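Local atomic coordinates of proline dehydrogenase (Bradyrhizobium diazoefficiens, PDB entry 4Q72), a protein that probably oxidises proline to glutamate in two steps, with an FAD-dependent proline dehydrogenase and an NAD-dependent aldehyde dehydrogenase in one chain. Residues A[235-240]-A[276-281]; A[590-595]-A[689-694]; A[104-109]-A[136-141]; A[648-653]-A[977-982]. The protein carries 1 engineered substitution. All blocks are in the same frame, centred on the assembly; numbering follows the deposited sequence.

Along the chain interaction 3 closes first, in the DNA-binding-domain family region, then interaction 1 in the barrel of the proline dehydrogenase, and last interactions 2 and 4, which alternate within the aldehyde dehydrogenase part. Interactions 1 and 3 have centres about 40 Å apart; interaction 4 lies about 64 Å, centre to centre, from interaction 1, on the other side of the chain's centre. Interactions 2 and 4 are closer, at about 31 Å between centres, and belong to neighbouring parts of one fold: helix 689-702 follows strand 679-683, which pairs with strand 641-656 of interaction 4. The flavin site thus stands well apart from the contacts of the second enzyme.

Interaction 1 (A[235-240]-A[276-281]); sequences GISVKL and NFTVDA. With FAD (flavin-adenine dinucleotide), chain C.
The Phe277 ring is approached obliquely by two methyl groups of the neighbouring strand, Ile236 CG2 at its CD1 (3.7 Å) and Val238 CG2 at its CE1 (4.0 Å). The second flat group, the carboxylate of Asp280, is gripped at both oxygens: Ser237 OG donates to the syn lone pair of Asp280 OD1 at 2.9 Å, while Lys239 NZ forms a salt bridge with OD2 of Asp280 at 2.6 Å, on the anti side and 22° out of plane. The lysine chain runs straight until its last torsion (chi4 45°), and that bend swings NZ onto the oxygen. Leu240 CG rests on Val279 CG1. The backbones of strands 235-238 and 276-279 pair in parallel, Asp280 N closing the ladder on Val238 O; Ile236, Val238 and Phe277 lie on the face toward helix 252-271, Ser237 on the other. That helix links the two strands and packs Leu263 on Val238 and Leu266 on Phe277, completing a beta-alpha-beta unit of the barrel. Ala281 holds the pyrimidine end of the flavin twice: its N donates to FAD O4 (3.0 Å) and its O accepts from FAD N3 (2.7 Å). Arg341, an FAD-binding residue, forms a salt bridge with Asp280 OD1 and a hydrogen bond with Ser237 OG. Asp280 therefore ties the strand ends together and sits directly before the residue that reads the flavin's polar end.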
# COMPACT_ATOMS: atom_id res chain seq x y z
N GLY A 235 46.30 22.75 33.95
CA GLY A 235 45.59 21.67 34.60
C GLY A 235 45.99 20.28 34.11
O GLY A 235 46.66 20.10 33.08
N ILE A 236 45.59 19.28 34.87
CA ILE A 236 45.76 17.91 34.45
C ILE A 236 44.47 17.15 34.68
O ILE A 236 43.78 17.35 35.69
CB ILE A 236 46.94 17.23 35.21
CG1 ILE A 236 47.22 15.85 34.65
CG2 ILE A 236 46.65 17.16 36.71
CD1 ILE A 236 48.39 15.16 35.35
N SER A 237 44.14 16.27 33.73
CA SER A 237 42.97 15.42 33.79
C SER A 237 43.32 14.00 34.21
O SER A 237 44.30 13.41 33.72
CB SER A 237 42.27 15.36 32.43
OG SER A 237 41.17 16.24 32.41
N VAL A 238 42.51 13.46 35.12
CA VAL A 238 42.76 12.18 35.75
C VAL A 238 41.53 11.28 35.69
O VAL A 238 40.40 11.76 35.82
CB VAL A 238 43.24 12.42 37.19
CG1 VAL A 238 42.80 11.33 38.10
CG2 VAL A 238 44.79 12.59 37.21
N LYS A 239 41.73 9.98 35.47
CA LYS A 239 40.63 9.02 35.42
C LYS A 239 40.70 8.01 36.56
O LYS A 239 41.70 7.33 36.75
CB LYS A 239 40.61 8.29 34.08
CG LYS A 239 39.94 9.07 32.96
CD LYS A 239 39.88 8.24 31.67
CE LYS A 239 39.20 9.02 30.55
NZ LYS A 239 39.70 10.43 30.44
N LEU A 240 39.62 7.92 37.34
CA LEU A 240 39.55 6.94 38.43
C LEU A 240 39.79 5.50 37.96
O LEU A 240 40.41 4.72 38.68
CB LEU A 240 38.22 7.03 39.17
CG LEU A 240 37.99 8.41 39.77
CD1 LEU A 240 36.74 8.47 40.60
CD2 LEU A 240 39.20 8.83 40.61
N ASN A 276 45.31 23.19 38.47
CA ASN A 276 43.96 22.69 38.30
C ASN A 276 44.01 21.16 38.19
O ASN A 276 44.69 20.61 37.32
CB ASN A 276 43.32 23.31 37.05
CG ASN A 276 41.84 22.86 36.83
OD1 ASN A 276 41.33 22.87 35.70
ND2 ASN A 276 41.18 22.45 37.91
N PHE A 277 43.28 20.48 39.06
CA PHE A 277 43.30 19.03 39.10
C PHE A 277 41.87 18.48 38.88
O PHE A 277 40.99 18.64 39.72
CB PHE A 277 43.86 18.60 40.45
CG PHE A 277 44.03 17.12 40.58
CD1 PHE A 277 45.15 16.49 40.07
CD2 PHE A 277 43.06 16.37 41.23
CE1 PHE A 277 45.33 15.13 40.21
CE2 PHE A 277 43.22 14.98 41.37
CZ PHE A 277 44.36 14.36 40.86
N THR A 278 41.64 17.81 37.75
CA THR A 278 40.28 17.44 37.36
C THR A 278 40.06 15.93 37.24
O THR A 278 40.73 15.26 36.44
CB THR A 278 39.89 18.09 36.01
OG1 THR A 278 40.04 19.52 36.09
CG2 THR A 278 38.46 17.76 35.65
N VAL A 279 39.13 15.40 38.03
CA VAL A 279 38.65 14.02 37.87
C VAL A 279 37.62 13.89 36.75
O VAL A 279 36.50 14.44 36.84
CB VAL A 279 38.01 13.47 39.17
CG1 VAL A 279 37.60 11.99 38.97
CG2 VAL A 279 38.96 13.62 40.35
N ASP A 280 38.00 13.17 35.70
CA ASP A 280 37.15 12.98 34.53
C ASP A 280 35.93 12.15 34.92
O ASP A 280 35.96 11.40 35.89
CB ASP A 280 37.88 12.27 33.39
CG ASP A 280 38.95 13.14 32.72
OD1 ASP A 280 38.96 14.39 32.91
OD2 ASP A 280 39.79 12.57 31.98
N ALA A 281 34.87 12.31 34.13
CA ALA A 281 33.64 11.55 34.31
C ALA A 281 33.63 10.43 33.28
O ALA A 281 33.94 10.65 32.10
CB ALA A 281 32.44 12.44 34.14
PA FAD C . 28.38 18.46 19.96
O1A FAD C . 28.52 17.99 18.47
O2A FAD C . 27.56 19.59 20.27
O5B FAD C . 27.74 17.54 20.93
C5B FAD C . 27.89 16.14 20.74
C4B FAD C . 27.46 15.37 21.99
O4B FAD C . 26.09 15.19 22.00
C3B FAD C . 28.03 14.00 22.12
O3B FAD C . 29.32 13.97 22.61
C2B FAD C . 27.06 13.34 23.05
O2B FAD C . 27.40 13.57 24.37
C1B FAD C . 25.78 14.03 22.73
N9A FAD C . 24.86 13.25 21.91
C8A FAD C . 25.07 12.80 20.61
N7A FAD C . 23.98 12.15 20.18
C5A FAD C . 23.01 12.15 21.18
C6A FAD C . 21.73 11.64 21.31
N6A FAD C . 21.12 10.91 20.24
N1A FAD C . 21.02 11.83 22.43
C2A FAD C . 21.54 12.51 23.47
N3A FAD C . 22.80 13.02 23.37
C4A FAD C . 23.55 12.86 22.28
N1 FAD C . 33.12 13.74 28.40
C2 FAD C . 33.00 12.75 29.42
O2 FAD C . 31.97 11.86 29.31
N3 FAD C . 33.88 12.75 30.48
C4 FAD C . 34.92 13.67 30.54
O4 FAD C . 35.77 13.69 31.60
C4X FAD C . 35.12 14.67 29.45
N5 FAD C . 36.17 15.58 29.44
C5X FAD C . 36.30 16.48 28.39
C6 FAD C . 37.37 17.40 28.39
C7 FAD C . 37.50 18.31 27.34
C7M FAD C . 38.65 19.29 27.35
C8 FAD C . 36.56 18.33 26.30
C8M FAD C . 36.67 19.28 25.15
C9 FAD C . 35.49 17.41 26.29
C9A FAD C . 35.36 16.48 27.33
N10 FAD C . 34.28 15.54 27.33
C10 FAD C . 34.16 14.64 28.39
C1' FAD C . 33.23 15.57 26.26
C2' FAD C . 33.42 14.68 25.06
O2' FAD C . 34.76 14.37 24.93
C3' FAD C . 32.95 15.44 23.81
O3' FAD C . 33.95 16.30 23.48
C4' FAD C . 31.69 16.28 23.97
O4' FAD C . 30.65 15.52 24.48
C5' FAD C . 31.27 16.95 22.65
O5' FAD C . 30.33 17.98 22.93
P FAD C . 30.13 19.32 22.08
O1P FAD C . 29.40 20.54 22.74
O2P FAD C . 31.64 19.57 21.66
O3P FAD C . 29.70 18.78 20.60

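Interaction 2 (A[590-595]-A[689-694]); sequences AHFIAL and PRIARE
Leu595 and Ile691 mark the nearest backbone approach, CA to CA 6.4 Å, of two helical segments that run almost antiparallel (161°) with their axes 10.6 Å apart. At that spacing side chains do the touching, and Ile691 CD1 is the central probe. Placed anti to the backbone nitrogen (chi1 -177°), Ile691 CG1 heads toward helix 589-598, and CD1 at its end meets the edge of the Phe592 ring, 3.5 Å from CD2, and lies 3.8 Å from Leu595 CB. Glu694 lies one turn on. Its CB meets Phe592 CE2 obliquely, and Leu595 CD1 touches Glu694 CG at 3.7 Å, the two side chains crossing at about a right angle. The chain then bends at chi2 (-77°), bringing OE1 of Glu694 to the edge of the His591 ring, where NE2 makes a weak hydrogen bond of 3.3 Å with the ring and carboxylate planes steeply turned. Within helix 589-598, His591 CD2 stands above one face of Phe592. An alanine at Glu694 is likely to leave His591 NE2 without this acceptor and Leu595 CD1 with less to lean on. Glu599 accepts bonds from the backbone N of Arg690 and of Ile691, holding the first turn of helix 689-702. That helix connects parallel strands 679-683 and 709-711, a beta-alpha-beta crossover of the Rossmann-type NAD-binding fold found in aldehyde dehydrogenases.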
# COMPACT_ATOMS: atom_id res chain seq x y z
N ALA A 590 13.76 -13.07 43.24
CA ALA A 590 14.60 -13.11 44.42
C ALA A 590 14.70 -14.54 44.99
O ALA A 590 15.78 -14.99 45.39
CB ALA A 590 14.12 -12.10 45.48
N HIS A 591 13.58 -15.24 45.01
CA HIS A 591 13.52 -16.63 45.46
C HIS A 591 14.40 -17.51 44.57
O HIS A 591 15.19 -18.30 45.06
CB HIS A 591 12.07 -17.12 45.47
CG HIS A 591 11.91 -18.57 45.81
ND1 HIS A 591 12.04 -19.06 47.09
CD2 HIS A 591 11.62 -19.64 45.03
CE1 HIS A 591 11.84 -20.36 47.09
NE2 HIS A 591 11.58 -20.75 45.85
N PHE A 592 14.28 -17.34 43.26
CA PHE A 592 15.07 -18.19 42.36
C PHE A 592 16.55 -17.82 42.34
O PHE A 592 17.40 -18.71 42.25
CB PHE A 592 14.46 -18.21 40.95
CG PHE A 592 13.20 -19.05 40.87
CD1 PHE A 592 11.95 -18.46 41.08
CD2 PHE A 592 13.27 -20.41 40.63
CE1 PHE A 592 10.79 -19.23 41.03
CE2 PHE A 592 12.11 -21.19 40.59
CZ PHE A 592 10.87 -20.59 40.79
N ILE A 593 16.86 -16.54 42.44
CA ILE A 593 18.24 -16.09 42.54
C ILE A 593 18.90 -16.64 43.81
O ILE A 593 20.05 -17.08 43.78
CB ILE A 593 18.36 -14.55 42.46
CG1 ILE A 593 18.04 -14.07 41.05
CG2 ILE A 593 19.77 -14.10 42.87
CD1 ILE A 593 17.73 -12.61 40.97
N ALA A 594 18.16 -16.61 44.92
CA ALA A 594 18.68 -17.16 46.18
C ALA A 594 19.02 -18.63 46.03
O ALA A 594 20.03 -19.09 46.55
CB ALA A 594 17.66 -16.98 47.33
N LEU A 595 18.19 -19.36 45.29
CA LEU A 595 18.42 -20.78 45.07
C LEU A 595 19.63 -21.00 44.18
O LEU A 595 20.45 -21.89 44.43
CB LEU A 595 17.19 -21.42 44.42
CG LEU A 595 16.11 -21.85 45.39
CD1 LEU A 595 14.82 -22.19 44.65
CD2 LEU A 595 16.61 -23.03 46.20
N PRO A 689 18.61 -30.68 42.40
CA PRO A 689 17.18 -31.01 42.27
C PRO A 689 16.23 -29.97 42.88
O PRO A 689 15.09 -29.87 42.42
CB PRO A 689 17.07 -32.34 43.02
CG PRO A 689 18.11 -32.27 44.07
CD PRO A 689 19.27 -31.52 43.41
N ARG A 690 16.66 -29.22 43.89
CA ARG A 690 15.75 -28.28 44.54
C ARG A 690 15.25 -27.19 43.60
O ARG A 690 14.06 -26.88 43.57
CB ARG A 690 16.38 -27.67 45.80
N ILE A 691 16.15 -26.63 42.79
CA ILE A 691 15.74 -25.60 41.85
C ILE A 691 14.83 -26.20 40.79
O ILE A 691 13.87 -25.56 40.34
CB ILE A 691 16.94 -24.83 41.20
CG1 ILE A 691 16.46 -23.72 40.28
CG2 ILE A 691 17.84 -25.73 40.40
CD1 ILE A 691 16.06 -22.46 40.99
N ALA A 692 15.11 -27.45 40.40
CA ALA A 692 14.29 -28.11 39.39
C ALA A 692 12.88 -28.32 39.93
O ALA A 692 11.90 -28.08 39.22
CB ALA A 692 14.91 -29.43 38.95
N ARG A 693 12.79 -28.74 41.20
CA ARG A 693 11.48 -28.95 41.82
C ARG A 693 10.70 -27.64 41.95
O ARG A 693 9.49 -27.61 41.74
CB ARG A 693 11.60 -29.67 43.18
CG ARG A 693 10.24 -29.99 43.81
CD ARG A 693 10.31 -31.05 44.90
NE ARG A 693 10.89 -30.51 46.13
CZ ARG A 693 10.97 -31.18 47.28
NH1 ARG A 693 10.50 -32.41 47.37
NH2 ARG A 693 11.52 -30.60 48.34
N GLU A 694 11.39 -26.55 42.27
CA GLU A 694 10.71 -25.25 42.32
C GLU A 694 10.23 -24.81 40.92
O GLU A 694 9.17 -24.19 40.77
CB GLU A 694 11.60 -24.18 42.95
CG GLU A 694 11.88 -24.41 44.42
CD GLU A 694 10.71 -24.03 45.32
OE1 GLU A 694 9.80 -23.31 44.85
OE2 GLU A 694 10.70 -24.44 46.49

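Interaction 3 (A[104-109]-A[136-141]); sequences GDFIHH and ETPDGT
Asp105 N donates a nearly straight hydrogen bond (167°) to Glu136 OE1 at 3.0 Å, meeting it on the syn side but well out of the carboxylate plane. The Glu136 chain is extended beyond CG, which carries its carboxylate across to the other segment, although this residue is poorly ordered. Its other oxygen, OE2, lies obliquely to the Phe106 ring, 3.5 Å from CD2. Phe106 slides past Glu136 in the opposite direction and presses CE2 against Pro138 CA (3.4 Å), with Thr137 O at the ring edge. Its CB sits 3.1 Å from Asp139 O. Gly104 CA covers part of one ring face from within its own segment. Next, Ile107 CD1 reaches Asp139 CG at 3.5 Å, the two side chains crossing at about a right angle. One water ties these groups together, accepting from Ile107 N and donating to Glu136 OE2 and Asp139 OD1 (both 2.7 Å). Gly140 closes against Ile107 CG1, where a beta carbon would clash, and its positive phi of 81° also favours glycine. In the next shell Arg130 forms a salt bridge with Asp105 OD1, which probably offsets the nearby like charge of Glu136. The contact sits where helices 106-116 and 140-149 begin; Thr141 OG1 is hydrogen-bonded to Glu110 of the former, and the Thr141 side chain packs on helix 71-85, while Asp926 accepts from Gly140 N and Ile924 touches Ile107.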
# COMPACT_ATOMS: atom_id res chain seq x y z
N GLY A 104 51.61 -3.46 -1.35
CA GLY A 104 51.33 -4.80 -0.88
C GLY A 104 51.62 -4.87 0.60
O GLY A 104 51.71 -3.83 1.25
N ASP A 105 51.77 -6.09 1.13
CA ASP A 105 51.96 -6.28 2.56
C ASP A 105 50.95 -5.50 3.38
O ASP A 105 51.31 -4.88 4.39
CB ASP A 105 53.38 -5.87 2.96
CG ASP A 105 54.37 -6.99 2.74
OD1 ASP A 105 53.90 -8.14 2.56
OD2 ASP A 105 55.59 -6.74 2.75
N PHE A 106 49.70 -5.48 2.92
CA PHE A 106 48.71 -4.61 3.52
C PHE A 106 48.45 -5.00 4.98
O PHE A 106 48.52 -4.15 5.88
CB PHE A 106 47.41 -4.61 2.69
CG PHE A 106 47.61 -4.32 1.22
CD1 PHE A 106 47.94 -3.05 0.79
CD2 PHE A 106 47.44 -5.32 0.27
CE1 PHE A 106 48.12 -2.78 -0.56
CE2 PHE A 106 47.61 -5.06 -1.08
CZ PHE A 106 47.95 -3.79 -1.49
N ILE A 107 48.18 -6.29 5.20
CA ILE A 107 47.85 -6.80 6.54
C ILE A 107 49.09 -6.71 7.46
O ILE A 107 49.00 -6.25 8.60
CB ILE A 107 47.23 -8.22 6.46
CG1 ILE A 107 45.79 -8.11 5.93
CG2 ILE A 107 47.24 -8.93 7.83
CD1 ILE A 107 45.15 -9.43 5.48
N HIS A 108 50.25 -7.08 6.92
CA HIS A 108 51.53 -6.97 7.63
C HIS A 108 51.78 -5.55 8.15
O HIS A 108 52.08 -5.36 9.32
CB HIS A 108 52.66 -7.40 6.69
CG HIS A 108 54.02 -7.40 7.32
ND1 HIS A 108 54.46 -8.39 8.16
CD2 HIS A 108 55.06 -6.54 7.18
CE1 HIS A 108 55.70 -8.14 8.54
NE2 HIS A 108 56.09 -7.02 7.96
N HIS A 109 51.58 -4.54 7.29
CA HIS A 109 51.75 -3.15 7.71
C HIS A 109 50.77 -2.75 8.78
O HIS A 109 51.13 -2.04 9.72
CB HIS A 109 51.60 -2.19 6.53
CG HIS A 109 52.66 -2.35 5.49
ND1 HIS A 109 52.54 -1.85 4.22
CD2 HIS A 109 53.86 -2.99 5.54
CE1 HIS A 109 53.62 -2.16 3.52
NE2 HIS A 109 54.43 -2.86 4.30
N GLU A 136 49.47 -8.33 -5.64
CA GLU A 136 48.93 -8.87 -4.40
C GLU A 136 47.46 -8.47 -4.23
O GLU A 136 47.11 -7.30 -4.38
CB GLU A 136 49.75 -8.41 -3.19
CG GLU A 136 49.26 -9.01 -1.87
CD GLU A 136 50.02 -8.52 -0.65
OE1 GLU A 136 51.27 -8.36 -0.72
OE2 GLU A 136 49.36 -8.28 0.39
N THR A 137 46.61 -9.45 -3.95
CA THR A 137 45.21 -9.18 -3.62
C THR A 137 45.12 -8.18 -2.46
O THR A 137 45.67 -8.40 -1.39
CB THR A 137 44.46 -10.48 -3.24
OG1 THR A 137 44.27 -11.28 -4.42
CG2 THR A 137 43.10 -10.17 -2.62
N PRO A 138 44.43 -7.06 -2.69
CA PRO A 138 44.35 -6.01 -1.67
C PRO A 138 43.39 -6.34 -0.53
O PRO A 138 42.18 -6.15 -0.64
CB PRO A 138 43.88 -4.78 -2.45
CG PRO A 138 44.24 -5.08 -3.88
CD PRO A 138 44.04 -6.56 -4.02
N ASP A 139 43.93 -6.84 0.58
CA ASP A 139 43.10 -7.11 1.74
C ASP A 139 43.52 -6.28 2.94
O ASP A 139 44.45 -5.47 2.85
CB ASP A 139 43.09 -8.61 2.11
CG ASP A 139 44.46 -9.25 2.02
OD1 ASP A 139 45.49 -8.53 2.03
OD2 ASP A 139 44.49 -10.50 1.97
N GLY A 140 42.82 -6.47 4.04
CA GLY A 140 43.08 -5.69 5.23
C GLY A 140 42.40 -4.35 5.09
O GLY A 140 41.81 -4.04 4.06
N THR A 141 42.45 -3.56 6.15
CA THR A 141 41.86 -2.23 6.15
C THR A 141 42.55 -1.33 5.14
O THR A 141 41.92 -0.53 4.47
CB THR A 141 42.00 -1.61 7.52
OG1 THR A 141 41.64 -2.60 8.48
CG2 THR A 141 41.12 -0.35 7.68
O HOH W 1 48.07 -8.39 2.75

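Interaction 4 (A[648-653]-A[977-982]); sequences RGRGVF and FATEQT
Arg648 and Gln981 cross obliquely on one side of the strand pair, with guanidinium and amide planes 78° apart. The arginine chain turns at chi3 (59°), folding NH2 back to donate to Gln981 OE1 at 3.0 Å, the donor tilted from the carbonyl plane; Arg648 CD rests on the same oxygen at 3.5 Å. Gln981, stretched out from CB onward, extends to meet it. Arg650 lies differently: its chain runs straight from CG to NE, laying one guanidinium face over Thr979 CB, and its NE makes a weak, bent bond of 3.2 Å to Ala978 O. At the far end the rings of Phe653 and Phe977 meet obliquely, planes 48° apart and centroids 5.0 Å, with Phe977 CD2 above one Phe653 face, 3.7 Å from CE1. Between these groups the backbones form an antiparallel hydrogen-bonded pair, Arg648 N to Thr979 O (2.7 Å) and Thr979 N to Arg648 O (2.8 Å). A leucine in place of Arg648 would probably leave Gln981 OE1 without this donor and strip two bonds from the subunit interface. Those are made to the neighbouring subunit, where Arg648 donates to backbone O of Asp933 and of Ile932; there, too, Gln981 NE2 bonds Val937 O and Arg650 NH2 bonds Thr964 O. Strand 978-986 thus runs alongside strand 641-656 of the mixed sheet, Phe977 and Phe653 pack against helix 664-675, and Thr982 joins a strand of the second subunit in a parallel ladder that continues the sheet across the interface.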
# COMPACT_ATOMS: atom_id res chain seq x y z
N ARG A 648 2.47 -32.00 15.17
CA ARG A 648 1.82 -32.54 16.34
C ARG A 648 2.87 -32.98 17.34
O ARG A 648 4.01 -33.26 16.96
CB ARG A 648 0.94 -33.74 15.93
CG ARG A 648 -0.16 -33.41 14.94
CD ARG A 648 -0.91 -34.68 14.49
NE ARG A 648 -1.52 -35.41 15.60
CZ ARG A 648 -2.76 -35.90 15.61
NH1 ARG A 648 -3.19 -36.55 16.69
NH2 ARG A 648 -3.57 -35.76 14.56
N GLY A 649 2.50 -33.04 18.61
CA GLY A 649 3.36 -33.61 19.63
C GLY A 649 3.83 -35.00 19.22
O GLY A 649 3.19 -35.64 18.40
N ARG A 650 4.97 -35.44 19.74
CA ARG A 650 5.50 -36.76 19.39
C ARG A 650 5.09 -37.82 20.38
O ARG A 650 4.88 -38.98 19.99
CB ARG A 650 7.04 -36.73 19.31
CG ARG A 650 7.61 -36.07 18.07
CD ARG A 650 9.13 -36.25 17.98
NE ARG A 650 9.60 -36.02 16.62
CZ ARG A 650 9.71 -36.98 15.71
NH1 ARG A 650 9.42 -38.24 16.02
NH2 ARG A 650 10.13 -36.69 14.48
N GLY A 651 5.00 -37.44 21.66
CA GLY A 651 4.74 -38.38 22.74
C GLY A 651 5.31 -37.91 24.08
O GLY A 651 5.15 -36.73 24.45
N VAL A 652 5.95 -38.82 24.80
CA VAL A 652 6.63 -38.46 26.05
C VAL A 652 8.08 -38.11 25.78
O VAL A 652 8.85 -38.95 25.29
CB VAL A 652 6.64 -39.61 27.07
CG1 VAL A 652 7.43 -39.21 28.32
CG2 VAL A 652 5.23 -40.00 27.44
N PHE A 653 8.47 -36.89 26.09
CA PHE A 653 9.89 -36.53 26.03
C PHE A 653 10.55 -36.70 27.38
O PHE A 653 9.94 -36.43 28.42
CB PHE A 653 10.09 -35.10 25.53
CG PHE A 653 10.61 -35.04 24.14
CD1 PHE A 653 11.98 -34.92 23.90
CD2 PHE A 653 9.73 -35.12 23.06
CE1 PHE A 653 12.46 -34.87 22.60
CE2 PHE A 653 10.20 -35.07 21.75
CZ PHE A 653 11.56 -34.95 21.52
N PHE A 977 10.90 -31.20 18.08
CA PHE A 977 10.16 -31.86 19.15
C PHE A 977 8.80 -32.37 18.67
O PHE A 977 8.03 -32.94 19.45
CB PHE A 977 9.92 -30.92 20.33
CG PHE A 977 11.15 -30.59 21.13
CD1 PHE A 977 11.99 -29.53 20.76
CD2 PHE A 977 11.47 -31.33 22.27
CE1 PHE A 977 13.11 -29.20 21.51
CE2 PHE A 977 12.61 -31.01 23.03
CZ PHE A 977 13.42 -29.95 22.64
N ALA A 978 8.50 -32.13 17.39
CA ALA A 978 7.17 -32.40 16.88
C ALA A 978 7.24 -33.29 15.67
O ALA A 978 8.33 -33.51 15.13
CB ALA A 978 6.46 -31.09 16.52
N THR A 979 6.10 -33.80 15.23
CA THR A 979 6.11 -34.57 14.01
C THR A 979 5.12 -33.95 13.04
O THR A 979 4.15 -33.34 13.46
CB THR A 979 5.84 -36.07 14.29
OG1 THR A 979 6.13 -36.84 13.12
CG2 THR A 979 4.41 -36.31 14.75
N GLU A 980 5.39 -34.09 11.74
CA GLU A 980 4.52 -33.53 10.72
C GLU A 980 3.37 -34.48 10.35
O GLU A 980 3.51 -35.70 10.36
CB GLU A 980 5.31 -33.22 9.45
CG GLU A 980 6.46 -32.23 9.61
CD GLU A 980 7.46 -32.37 8.48
OE1 GLU A 980 7.28 -31.72 7.43
OE2 GLU A 980 8.40 -33.18 8.63
N GLN A 981 2.24 -33.90 9.98
CA GLN A 981 1.12 -34.67 9.44
C GLN A 981 0.48 -33.89 8.30
O GLN A 981 0.21 -32.69 8.42
CB GLN A 981 0.10 -35.00 10.54
CG GLN A 981 -1.20 -35.58 10.02
CD GLN A 981 -2.10 -36.05 11.15
OE1 GLN A 981 -2.88 -35.27 11.71
NE2 GLN A 981 -1.99 -37.33 11.50
N THR A 982 0.33 -34.57 7.17
CA THR A 982 -0.32 -33.99 6.00
C THR A 982 -1.72 -34.60 5.86
O THR A 982 -1.88 -35.83 5.84
CB THR A 982 0.53 -34.25 4.74
OG1 THR A 982 1.85 -33.72 4.95
CG2 THR A 982 -0.09 -33.58 3.51